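Local coordinates for ectonucleoside triphosphate diphosphohydrolase 4 (Homo sapiens, PDB 6WG5), which belongs to the GDA1/CD39 family, of the actin-like fold superfamily, and carries an N-linked glycan, at residues A[232-237]-A[370-375]; A[276-281]-A[363-368]; A[354-359]-A[450-455]. All coordinates share one frame; numbering follows the deposited sequence.

Overall arrangement
The loop between helix 345-352 and strand 381-385 supplies one side of all three contacts. In contacts 1 and 2 it lies against the mixed sheet, on antiparallel strands 229-235 and 270-279; in contact 3 it meets helix 436-456. Each is largely buried, but contact 3 lies farther out, its centre about 20 Å from that of the chain against about 15 Å for the others. Contact 1 combines apolar packing with a tyrosine hydrogen bond; contact 2 is aromatic and aliphatic; contact 3 pairs methionine packing with a lysine hydrogen bond to a carbonyl at the helix end. Contact 2 touches contact 1 through strands and loop, and contact 3, sharing a glycan; contacts 1 and 3 do not touch.

Contact 1 of 3, residues A[232-237]-A[370-375]; sequences IAYEVP and YQPPIH
Y234 reaches from strand 229-235, an inner strand of the mixed sheet in this protein of the actin-like superfamily, to P372 and I374 in the loop before strand 381-385. Its CB points toward that loop. With CG between the backbone N and the carbonyl carbon (chi1 54°), the ring extends from CB toward the loop and brings OH to the P372 carbonyl. Along the ring, CE1 meets I374 CG1 at 3.6 Å, while CE2 lies 4.0 Å from I374 CD1. That methyl sits over one face in a CH-pi contact, 4.1 Å from the ring centroid and 24° off the normal. Within the strand, I232 CG1 lies in the ring plane at its edge. The hydroxyl ends the side chain beside CG of Q371, whose extended chain runs across the tyrosine and whose amide NE2 is hydrogen-bonded to F457 O. Y274 of the adjacent strand 270-279 adds a second aromatic ring against Y234. Farther along, V236 and P372 cross at about a right angle, with V236 CG2 3.9 Å from P372 CB. The polar link is the Y234 hydroxyl, donating to P372 O at 2.9 Å, tilted 18° from the carbonyl plane.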
loop_
_atom_site.group_PDB
_atom_site.type_symbol
_atom_site.label_atom_id
_atom_site.label_comp_id
_atom_site.label_asym_id
_atom_site.label_seq_id
_atom_site.Cartn_x
_atom_site.Cartn_y
_atom_site.Cartn_z
ATOM N N ILE A 232 4.804 -5.133 1.996
ATOM C CA ILE A 232 5.427 -4.603 3.203
ATOM C C ILE A 232 6.431 -3.539 2.789
ATOM O O ILE A 232 7.203 -3.732 1.844
ATOM C CB ILE A 232 6.110 -5.717 4.027
ATOM C CG1 ILE A 232 6.781 -5.127 5.267
ATOM C CG2 ILE A 232 7.127 -6.461 3.178
ATOM C CD1 ILE A 232 7.272 -6.169 6.258
ATOM N N ALA A 233 6.418 -2.411 3.498
ATOM C CA ALA A 233 7.358 -1.332 3.225
ATOM C C ALA A 233 7.722 -0.641 4.529
ATOM O O ALA A 233 6.837 -0.313 5.325
ATOM C CB ALA A 233 6.771 -0.321 2.236
ATOM N N TYR A 234 9.017 -0.417 4.742
ATOM C CA TYR A 234 9.461 0.288 5.934
ATOM C C TYR A 234 10.852 0.862 5.708
ATOM O O TYR A 234 11.570 0.465 4.789
ATOM C CB TYR A 234 9.453 -0.626 7.162
ATOM C CG TYR A 234 10.229 -1.910 6.990
ATOM C CD1 TYR A 234 11.558 -1.999 7.376
ATOM C CD2 TYR A 234 9.626 -3.037 6.455
ATOM C CE1 TYR A 234 12.265 -3.176 7.228
ATOM C CE2 TYR A 234 10.323 -4.215 6.304
ATOM C CZ TYR A 234 11.640 -4.280 6.691
ATOM O OH TYR A 234 12.330 -5.462 6.535
ATOM N N GLU A 235 11.215 1.807 6.569
ATOM C CA GLU A 235 12.517 2.445 6.500
ATOM C C GLU A 235 13.570 1.572 7.166
ATOM O O GLU A 235 13.309 0.928 8.186
ATOM C CB GLU A 235 12.477 3.815 7.180
ATOM C CG GLU A 235 13.819 4.535 7.201
ATOM C CD GLU A 235 13.782 5.827 7.994
ATOM O OE1 GLU A 235 12.694 6.199 8.483
ATOM O OE2 GLU A 235 14.847 6.467 8.132
ATOM N N VAL A 236 14.762 1.560 6.583
ATOM C CA VAL A 236 15.909 0.858 7.152
ATOM C C VAL A 236 16.886 1.915 7.655
ATOM O O VAL A 236 17.746 2.375 6.890
ATOM C CB VAL A 236 16.558 -0.073 6.119
ATOM C CG1 VAL A 236 17.685 -0.872 6.752
ATOM C CG2 VAL A 236 15.511 -1.001 5.515
ATOM N N PRO A 237 16.793 2.339 8.920
ATOM C CA PRO A 237 17.607 3.491 9.350
ATOM C C PRO A 237 19.087 3.178 9.462
ATOM O O PRO A 237 19.919 4.011 9.086
ATOM C CB PRO A 237 17.003 3.862 10.716
ATOM C CG PRO A 237 15.753 3.039 10.858
ATOM C CD PRO A 237 15.947 1.833 10.011
ATOM N N TYR A 370 14.703 -11.806 0.687
ATOM C CA TYR A 370 15.494 -11.138 1.709
ATOM C C TYR A 370 14.679 -10.054 2.402
ATOM O O TYR A 370 13.869 -9.364 1.776
ATOM C CB TYR A 370 16.752 -10.528 1.094
ATOM C CG TYR A 370 17.441 -9.535 1.999
ATOM C CD1 TYR A 370 18.239 -9.961 3.052
ATOM C CD2 TYR A 370 17.288 -8.168 1.804
ATOM C CE1 TYR A 370 18.868 -9.055 3.885
ATOM C CE2 TYR A 370 17.912 -7.254 2.632
ATOM C CZ TYR A 370 18.700 -7.703 3.671
ATOM O OH TYR A 370 19.324 -6.796 4.496
ATOM N N GLN A 371 14.904 -9.906 3.708
ATOM C CA GLN A 371 14.243 -8.882 4.504
ATOM C C GLN A 371 15.264 -8.211 5.416
ATOM O O GLN A 371 15.903 -8.896 6.224
ATOM C CB GLN A 371 13.109 -9.488 5.330
ATOM C CG GLN A 371 12.374 -8.483 6.202
ATOM C CD GLN A 371 11.219 -9.102 6.965
ATOM O OE1 GLN A 371 10.268 -9.602 6.369
ATOM N NE2 GLN A 371 11.299 -9.070 8.290
ATOM N N PRO A 372 15.455 -6.895 5.328
ATOM C CA PRO A 372 16.403 -6.244 6.223
ATOM C C PRO A 372 15.928 -6.340 7.658
ATOM O O PRO A 372 14.713 -6.390 7.926
ATOM C CB PRO A 372 16.415 -4.789 5.731
ATOM C CG PRO A 372 15.779 -4.800 4.395
ATOM C CD PRO A 372 14.830 -5.940 4.401
ATOM N N PRO A 373 16.849 -6.356 8.618
ATOM C CA PRO A 373 16.432 -6.463 10.018
ATOM C C PRO A 373 15.562 -5.282 10.421
ATOM O O PRO A 373 15.787 -4.147 10.000
ATOM C CB PRO A 373 17.759 -6.477 10.784
ATOM C CG PRO A 373 18.720 -5.775 9.883
ATOM C CD PRO A 373 18.302 -6.145 8.491
ATOM N N ILE A 374 14.553 -5.565 11.238
ATOM C CA ILE A 374 13.657 -4.544 11.772
ATOM C C ILE A 374 14.026 -4.300 13.227
ATOM O O ILE A 374 14.154 -5.248 14.012
ATOM C CB ILE A 374 12.184 -4.966 11.643
ATOM C CG1 ILE A 374 11.799 -5.126 10.169
ATOM C CG2 ILE A 374 11.272 -3.945 12.322
ATOM C CD1 ILE A 374 10.426 -5.751 9.957
ATOM N N HIS A 375 14.198 -3.028 13.588
ATOM C CA HIS A 375 14.441 -2.639 14.974
ATOM C C HIS A 375 13.102 -2.684 15.706
ATOM O O HIS A 375 12.434 -1.671 15.924
ATOM C CB HIS A 375 15.079 -1.257 15.031
ATOM C CG HIS A 375 15.758 -0.954 16.330
ATOM N ND1 HIS A 375 16.163 0.317 16.677
ATOM C CD2 HIS A 375 16.113 -1.758 17.359
ATOM C CE1 HIS A 375 16.734 0.284 17.869
ATOM N NE2 HIS A 375 16.716 -0.964 18.304
#

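Contact 2 of 3, residues A[276-281]-A[363-368]; sequences ATFLGF and QTSLNG. With NAG (2-acetamido-2-deoxy-beta-D-glucopyranose), chain B.
F278 and F281, the first and last residues of a type II beta turn that closes strand 270-279, both pack on L366 of the loop before strand 381-385. The backbones come nearest at F278 and L366, their CA atoms 7.6 Å apart. L366 CB stands over one face of the F278 ring in a CH-pi contact, 4.1 Å from the centroid and 25° off the normal, displaced toward the rim. One branch of the leucine serves both phenylalanines: L366 CD1 lies 4.0 Å from F278 CG and also reaches F281 CD1. L366 CG is anti to its carbonyl carbon (chi1 -55°), and beyond it the leucine side chain runs past F281 in the opposite direction. S365 OG lies 3.8 Å from F278 CZ, approaching the ring obliquely.

F281 has further neighbours. Its CZ lies 3.8 Å from N367 CG, and C8, the acetamide methyl of the glycan's N-acetylglucosamine, comes near CE2; both approach the ring obliquely. R289 makes a cation-pi contact with the same ring and a hydrogen bond to G280 O. The carboxamide of N367 is turned toward the sugar-bearing asparagine, its OD1 accepting a hydrogen bond from N357 ND2, and N367 ND2 lies 3.4 Å from the sugar O7. Within the turn, F281 N reaches F278 O by a weak 3.4 Å bond. G280 fills the third position with positive phi (83°), as is characteristic of a type II turn, here linking a sheet strand to helix 283-296.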
loop_
_atom_site.group_PDB
_atom_site.type_symbol
_atom_site.label_atom_id
_atom_site.label_comp_id
_atom_site.label_asym_id
_atom_site.label_seq_id
_atom_site.Cartn_x
_atom_site.Cartn_y
_atom_site.Cartn_z
ATOM N N ALA A 276 8.693 -4.805 -0.491
ATOM C CA ALA A 276 8.558 -6.164 -0.993
ATOM C C ALA A 276 7.090 -6.465 -1.249
ATOM O O ALA A 276 6.235 -6.145 -0.417
ATOM C CB ALA A 276 9.144 -7.182 -0.009
ATOM N N THR A 277 6.806 -7.076 -2.396
ATOM C CA THR A 277 5.462 -7.489 -2.773
ATOM C C THR A 277 5.485 -8.986 -3.037
ATOM O O THR A 277 6.396 -9.485 -3.704
ATOM C CB THR A 277 4.978 -6.733 -4.015
ATOM O OG1 THR A 277 5.215 -5.330 -3.845
ATOM C CG2 THR A 277 3.497 -6.965 -4.239
ATOM N N PHE A 278 4.487 -9.699 -2.515
ATOM C CA PHE A 278 4.445 -11.160 -2.572
ATOM C C PHE A 278 3.167 -11.590 -3.285
ATOM O O PHE A 278 2.094 -11.647 -2.674
ATOM C CB PHE A 278 4.536 -11.748 -1.168
ATOM C CG PHE A 278 5.803 -11.386 -0.446
ATOM C CD1 PHE A 278 6.957 -12.132 -0.629
ATOM C CD2 PHE A 278 5.844 -10.294 0.405
ATOM C CE1 PHE A 278 8.130 -11.799 0.030
ATOM C CE2 PHE A 278 7.013 -9.954 1.066
ATOM C CZ PHE A 278 8.156 -10.707 0.879
ATOM N N LEU A 279 3.287 -11.894 -4.576
ATOM C CA LEU A 279 2.150 -12.370 -5.353
ATOM C C LEU A 279 1.750 -13.767 -4.898
ATOM O O LEU A 279 2.600 -14.645 -4.728
ATOM C CB LEU A 279 2.494 -12.381 -6.842
ATOM C CG LEU A 279 2.114 -11.148 -7.667
ATOM C CD1 LEU A 279 0.620 -11.146 -7.956
ATOM C CD2 LEU A 279 2.530 -9.858 -6.968
ATOM N N GLY A 280 0.452 -13.973 -4.707
ATOM C CA GLY A 280 -0.045 -15.253 -4.251
ATOM C C GLY A 280 0.030 -15.463 -2.757
ATOM O O GLY A 280 -0.148 -16.597 -2.299
ATOM N N PHE A 281 0.291 -14.410 -1.982
ATOM C CA PHE A 281 0.355 -14.502 -0.528
ATOM C C PHE A 281 -0.678 -13.604 0.144
ATOM O O PHE A 281 -0.555 -13.305 1.336
ATOM C CB PHE A 281 1.767 -14.172 -0.042
ATOM C CG PHE A 281 2.792 -15.175 -0.478
ATOM C CD1 PHE A 281 3.196 -16.190 0.374
ATOM C CD2 PHE A 281 3.332 -15.124 -1.752
ATOM C CE1 PHE A 281 4.131 -17.124 -0.030
ATOM C CE2 PHE A 281 4.267 -16.054 -2.163
ATOM C CZ PHE A 281 4.667 -17.057 -1.302
ATOM N N GLN A 363 17.683 -14.100 7.397
ATOM C CA GLN A 363 17.265 -12.780 6.919
ATOM C C GLN A 363 16.297 -12.892 5.741
ATOM O O GLN A 363 16.325 -12.072 4.822
ATOM C CB GLN A 363 18.473 -11.917 6.540
ATOM C CG GLN A 363 19.345 -11.511 7.717
ATOM C CD GLN A 363 20.670 -10.913 7.283
ATOM O OE1 GLN A 363 20.754 -9.729 6.952
ATOM N NE2 GLN A 363 21.717 -11.734 7.281
ATOM N N THR A 364 15.432 -13.907 5.766
ATOM C CA THR A 364 14.424 -14.091 4.734
ATOM C C THR A 364 13.058 -14.292 5.373
ATOM O O THR A 364 12.940 -14.839 6.473
ATOM C CB THR A 364 14.746 -15.286 3.825
ATOM O OG1 THR A 364 14.917 -16.467 4.619
ATOM C CG2 THR A 364 16.010 -15.019 3.019
ATOM N N SER A 365 12.023 -13.842 4.663
ATOM C CA SER A 365 10.652 -13.918 5.151
ATOM C C SER A 365 9.840 -14.888 4.301
ATOM O O SER A 365 10.027 -16.104 4.395
ATOM C CB SER A 365 10.014 -12.526 5.152
ATOM O OG SER A 365 10.123 -11.917 3.878
ATOM N N LEU A 366 8.937 -14.372 3.473
ATOM C CA LEU A 366 8.120 -15.226 2.626
ATOM C C LEU A 366 8.865 -15.565 1.345
ATOM O O LEU A 366 9.613 -14.743 0.807
ATOM C CB LEU A 366 6.801 -14.539 2.274
ATOM C CG LEU A 366 5.927 -14.043 3.425
ATOM C CD1 LEU A 366 4.679 -13.383 2.874
ATOM C CD2 LEU A 366 5.567 -15.183 4.353
ATOM N N ASN A 367 8.656 -16.783 0.854
ATOM C CA ASN A 367 9.160 -17.194 -0.450
ATOM C C ASN A 367 10.675 -17.067 -0.550
ATOM O O ASN A 367 11.217 -16.942 -1.651
ATOM C CB ASN A 367 8.490 -16.374 -1.559
ATOM C CG ASN A 367 8.122 -17.208 -2.768
ATOM O OD1 ASN A 367 8.077 -18.438 -2.708
ATOM N ND2 ASN A 367 7.844 -16.536 -3.878
ATOM N N GLY A 368 11.372 -17.093 0.584
ATOM C CA GLY A 368 12.816 -16.970 0.581
ATOM C C GLY A 368 13.339 -15.612 0.170
ATOM O O GLY A 368 14.496 -15.504 -0.239
HETATM C C1 NAG B . 5.602 -21.662 -3.254
HETATM C C2 NAG B . 5.193 -20.963 -4.554
HETATM C C3 NAG B . 4.834 -21.989 -5.629
HETATM C C4 NAG B . 5.920 -23.048 -5.775
HETATM C C5 NAG B . 6.257 -23.645 -4.416
HETATM C C6 NAG B . 7.417 -24.611 -4.460
HETATM C C7 NAG B . 4.108 -18.755 -4.572
HETATM C C8 NAG B . 2.845 -17.999 -4.290
HETATM N N2 NAG B . 4.070 -20.068 -4.324
HETATM O O3 NAG B . 4.649 -21.315 -6.869
HETATM O O4 NAG B . 5.447 -24.097 -6.612
HETATM O O5 NAG B . 6.634 -22.596 -3.518
HETATM O O6 NAG B . 7.903 -24.888 -3.154
HETATM O O7 NAG B . 5.116 -18.202 -5.000
#

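Contact 3 of 3, residues A[354-359]-A[450-455]; sequences PFMNKT and FEVFHR. With NAG (2-acetamido-2-deoxy-beta-D-glucopyranose), chain B.
M356 and V452 mark the closest backbone approach, with CA atoms 7.0 Å apart. Residues 354-356 have helical backbone angles, and N357 N bonds back to P354 O; N357 itself takes positive phi and psi. The other segment is the last part of helix 436-456, where the helix widens into a pi-type turn at 452-455.

The methionine leads the contact. M356 CG is anti to the carbonyl carbon (chi1 -64°) and the chain stays extended at chi2, which carries SD to the helix backbone, 3.5 Å from E451 O and 4.3 Å from V452 CG2. The bend at chi3 (-68°) then turns CE toward R455 CB, 4.1 Å away, the two side chains crossing at about a right angle. L366 and W448 also pack on M356.

This loop bears the N-linked glycan: N357 ND2 is bonded to C1 of N-acetylglucosamine, and N357-K358-T359 reads as an N-glycosylation sequon. The sugar projects away from the helix, whereas K358 turns toward it. Bent at chi3 and chi4, the lysine places NZ 2.9 Å from R455 O, in the carbonyl plane with a C=O...N angle of 156°. S365 O accepts from the same ammonium, which also bonds weakly to G456 O. A positive charge among carbonyls at a helix C-terminus would probably be favoured by the helix dipole.

On the helix, R455 grips E451 side-on: NE bonds to OE1 at 2.8 Å and NH2 to OE2 at 2.9 Å. E451 OE2 has a second salt-bridge partner in R349 of helix 345-352.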
loop_
_atom_site.group_PDB
_atom_site.type_symbol
_atom_site.label_atom_id
_atom_site.label_comp_id
_atom_site.label_asym_id
_atom_site.label_seq_id
_atom_site.Cartn_x
_atom_site.Cartn_y
_atom_site.Cartn_z
ATOM N N PRO A 354 3.231 -24.226 5.470
ATOM C CA PRO A 354 4.004 -24.427 4.233
ATOM C C PRO A 354 3.744 -23.385 3.163
ATOM O O PRO A 354 4.638 -23.096 2.358
ATOM C CB PRO A 354 3.558 -25.822 3.768
ATOM C CG PRO A 354 3.071 -26.501 4.997
ATOM C CD PRO A 354 2.476 -25.431 5.855
ATOM N N PHE A 355 2.546 -22.808 3.127
ATOM C CA PHE A 355 2.168 -21.922 2.035
ATOM C C PHE A 355 2.815 -20.549 2.129
ATOM O O PHE A 355 2.728 -19.779 1.166
ATOM C CB PHE A 355 0.645 -21.792 1.989
ATOM C CG PHE A 355 -0.048 -23.093 1.717
ATOM C CD1 PHE A 355 -0.322 -23.487 0.419
ATOM C CD2 PHE A 355 -0.396 -23.938 2.756
ATOM C CE1 PHE A 355 -0.949 -24.689 0.165
ATOM C CE2 PHE A 355 -1.021 -25.142 2.506
ATOM C CZ PHE A 355 -1.296 -25.518 1.209
ATOM N N MET A 356 3.455 -20.223 3.254
ATOM C CA MET A 356 4.305 -19.040 3.301
ATOM C C MET A 356 5.593 -19.242 2.519
ATOM O O MET A 356 6.260 -18.260 2.175
ATOM C CB MET A 356 4.618 -18.679 4.750
ATOM C CG MET A 356 3.393 -18.273 5.545
ATOM S SD MET A 356 3.812 -17.457 7.090
ATOM C CE MET A 356 4.545 -18.814 8.001
ATOM N N ASN A 357 5.954 -20.490 2.222
ATOM C CA ASN A 357 7.084 -20.790 1.344
ATOM C C ASN A 357 8.404 -20.323 1.954
ATOM O O ASN A 357 9.323 -19.895 1.252
ATOM C CB ASN A 357 6.864 -20.174 -0.043
ATOM C CG ASN A 357 6.200 -21.138 -1.003
ATOM O OD1 ASN A 357 5.717 -22.197 -0.603
ATOM N ND2 ASN A 357 6.174 -20.777 -2.278
ATOM N N LYS A 358 8.508 -20.424 3.276
ATOM C CA LYS A 358 9.723 -20.012 3.963
ATOM C C LYS A 358 10.857 -20.990 3.687
ATOM O O LYS A 358 10.646 -22.199 3.575
ATOM C CB LYS A 358 9.483 -19.914 5.468
ATOM C CG LYS A 358 8.612 -18.740 5.888
ATOM C CD LYS A 358 8.537 -18.597 7.406
ATOM C CE LYS A 358 9.840 -18.072 8.004
ATOM N NZ LYS A 358 10.118 -16.664 7.611
ATOM N N THR A 359 12.069 -20.454 3.577
ATOM C CA THR A 359 13.284 -21.247 3.459
ATOM C C THR A 359 14.054 -21.177 4.774
ATOM O O THR A 359 13.642 -20.516 5.731
ATOM C CB THR A 359 14.147 -20.756 2.294
ATOM O OG1 THR A 359 14.740 -19.495 2.630
ATOM C CG2 THR A 359 13.313 -20.598 1.031
ATOM N N PHE A 450 -2.167 -13.950 11.020
ATOM C CA PHE A 450 -1.343 -14.114 12.212
ATOM C C PHE A 450 0.017 -14.709 11.870
ATOM O O PHE A 450 1.044 -14.284 12.413
ATOM C CB PHE A 450 -2.076 -14.997 13.222
ATOM C CG PHE A 450 -1.344 -15.169 14.522
ATOM C CD1 PHE A 450 -1.562 -14.300 15.575
ATOM C CD2 PHE A 450 -0.439 -16.203 14.692
ATOM C CE1 PHE A 450 -0.890 -14.456 16.772
ATOM C CE2 PHE A 450 0.237 -16.364 15.885
ATOM C CZ PHE A 450 0.009 -15.490 16.928
ATOM N N GLU A 451 0.044 -15.696 10.971
ATOM C CA GLU A 451 1.286 -16.395 10.659
ATOM C C GLU A 451 2.187 -15.570 9.749
ATOM O O GLU A 451 3.399 -15.500 9.975
ATOM C CB GLU A 451 0.976 -17.747 10.017
ATOM C CG GLU A 451 0.447 -18.780 10.993
ATOM C CD GLU A 451 1.476 -19.168 12.037
ATOM O OE1 GLU A 451 2.683 -19.015 11.764
ATOM O OE2 GLU A 451 1.083 -19.620 13.132
ATOM N N VAL A 452 1.623 -14.960 8.704
ATOM C CA VAL A 452 2.402 -14.063 7.854
ATOM C C VAL A 452 3.099 -13.011 8.704
ATOM O O VAL A 452 4.273 -12.687 8.487
ATOM C CB VAL A 452 1.492 -13.419 6.791
ATOM C CG1 VAL A 452 2.231 -12.331 6.015
ATOM C CG2 VAL A 452 0.965 -14.477 5.841
ATOM N N PHE A 453 2.388 -12.472 9.692
ATOM C CA PHE A 453 2.928 -11.392 10.509
ATOM C C PHE A 453 4.027 -11.895 11.438
ATOM O O PHE A 453 5.147 -11.373 11.430
ATOM C CB PHE A 453 1.790 -10.746 11.305
ATOM C CG PHE A 453 2.200 -9.541 12.107
ATOM C CD1 PHE A 453 2.678 -8.402 11.480
ATOM C CD2 PHE A 453 2.076 -9.539 13.485
ATOM C CE1 PHE A 453 3.045 -7.289 12.217
ATOM C CE2 PHE A 453 2.439 -8.431 14.229
ATOM C CZ PHE A 453 2.923 -7.304 13.593
ATOM N N HIS A 454 3.732 -12.921 12.238
ATOM C CA HIS A 454 4.619 -13.315 13.325
ATOM C C HIS A 454 5.692 -14.316 12.921
ATOM O O HIS A 454 6.697 -14.430 13.628
ATOM C CB HIS A 454 3.807 -13.899 14.482
ATOM C CG HIS A 454 3.028 -12.875 15.245
ATOM N ND1 HIS A 454 3.633 -11.874 15.975
ATOM C CD2 HIS A 454 1.695 -12.692 15.390
ATOM C CE1 HIS A 454 2.705 -11.118 16.533
ATOM N NE2 HIS A 454 1.521 -11.596 16.196
ATOM N N ARG A 455 5.511 -15.049 11.823
ATOM C CA ARG A 455 6.523 -16.010 11.401
ATOM C C ARG A 455 6.937 -15.781 9.955
ATOM O O ARG A 455 8.055 -16.130 9.564
ATOM C CB ARG A 455 6.022 -17.442 11.599
ATOM C CG ARG A 455 6.402 -18.010 12.960
ATOM C CD ARG A 455 6.280 -19.524 13.029
ATOM N NE ARG A 455 4.892 -19.969 13.110
ATOM C CZ ARG A 455 4.517 -21.168 13.548
ATOM N NH1 ARG A 455 5.423 -22.046 13.957
ATOM N NH2 ARG A 455 3.230 -21.488 13.587
HETATM C C1 NAG B . 5.602 -21.662 -3.254
HETATM C C2 NAG B . 5.193 -20.963 -4.554
HETATM C C3 NAG B . 4.834 -21.989 -5.629
HETATM C C4 NAG B . 5.920 -23.048 -5.775
HETATM C C5 NAG B . 6.257 -23.645 -4.416
HETATM C C6 NAG B . 7.417 -24.611 -4.460
HETATM C C7 NAG B . 4.108 -18.755 -4.572
HETATM C C8 NAG B . 2.845 -17.999 -4.290
HETATM N N2 NAG B . 4.070 -20.068 -4.324
HETATM O O3 NAG B . 4.649 -21.315 -6.869
HETATM O O4 NAG B . 5.447 -24.097 -6.612
HETATM O O5 NAG B . 6.634 -22.596 -3.518
HETATM O O6 NAG B . 7.903 -24.888 -3.154
HETATM O O7 NAG B . 5.116 -18.202 -5.000
#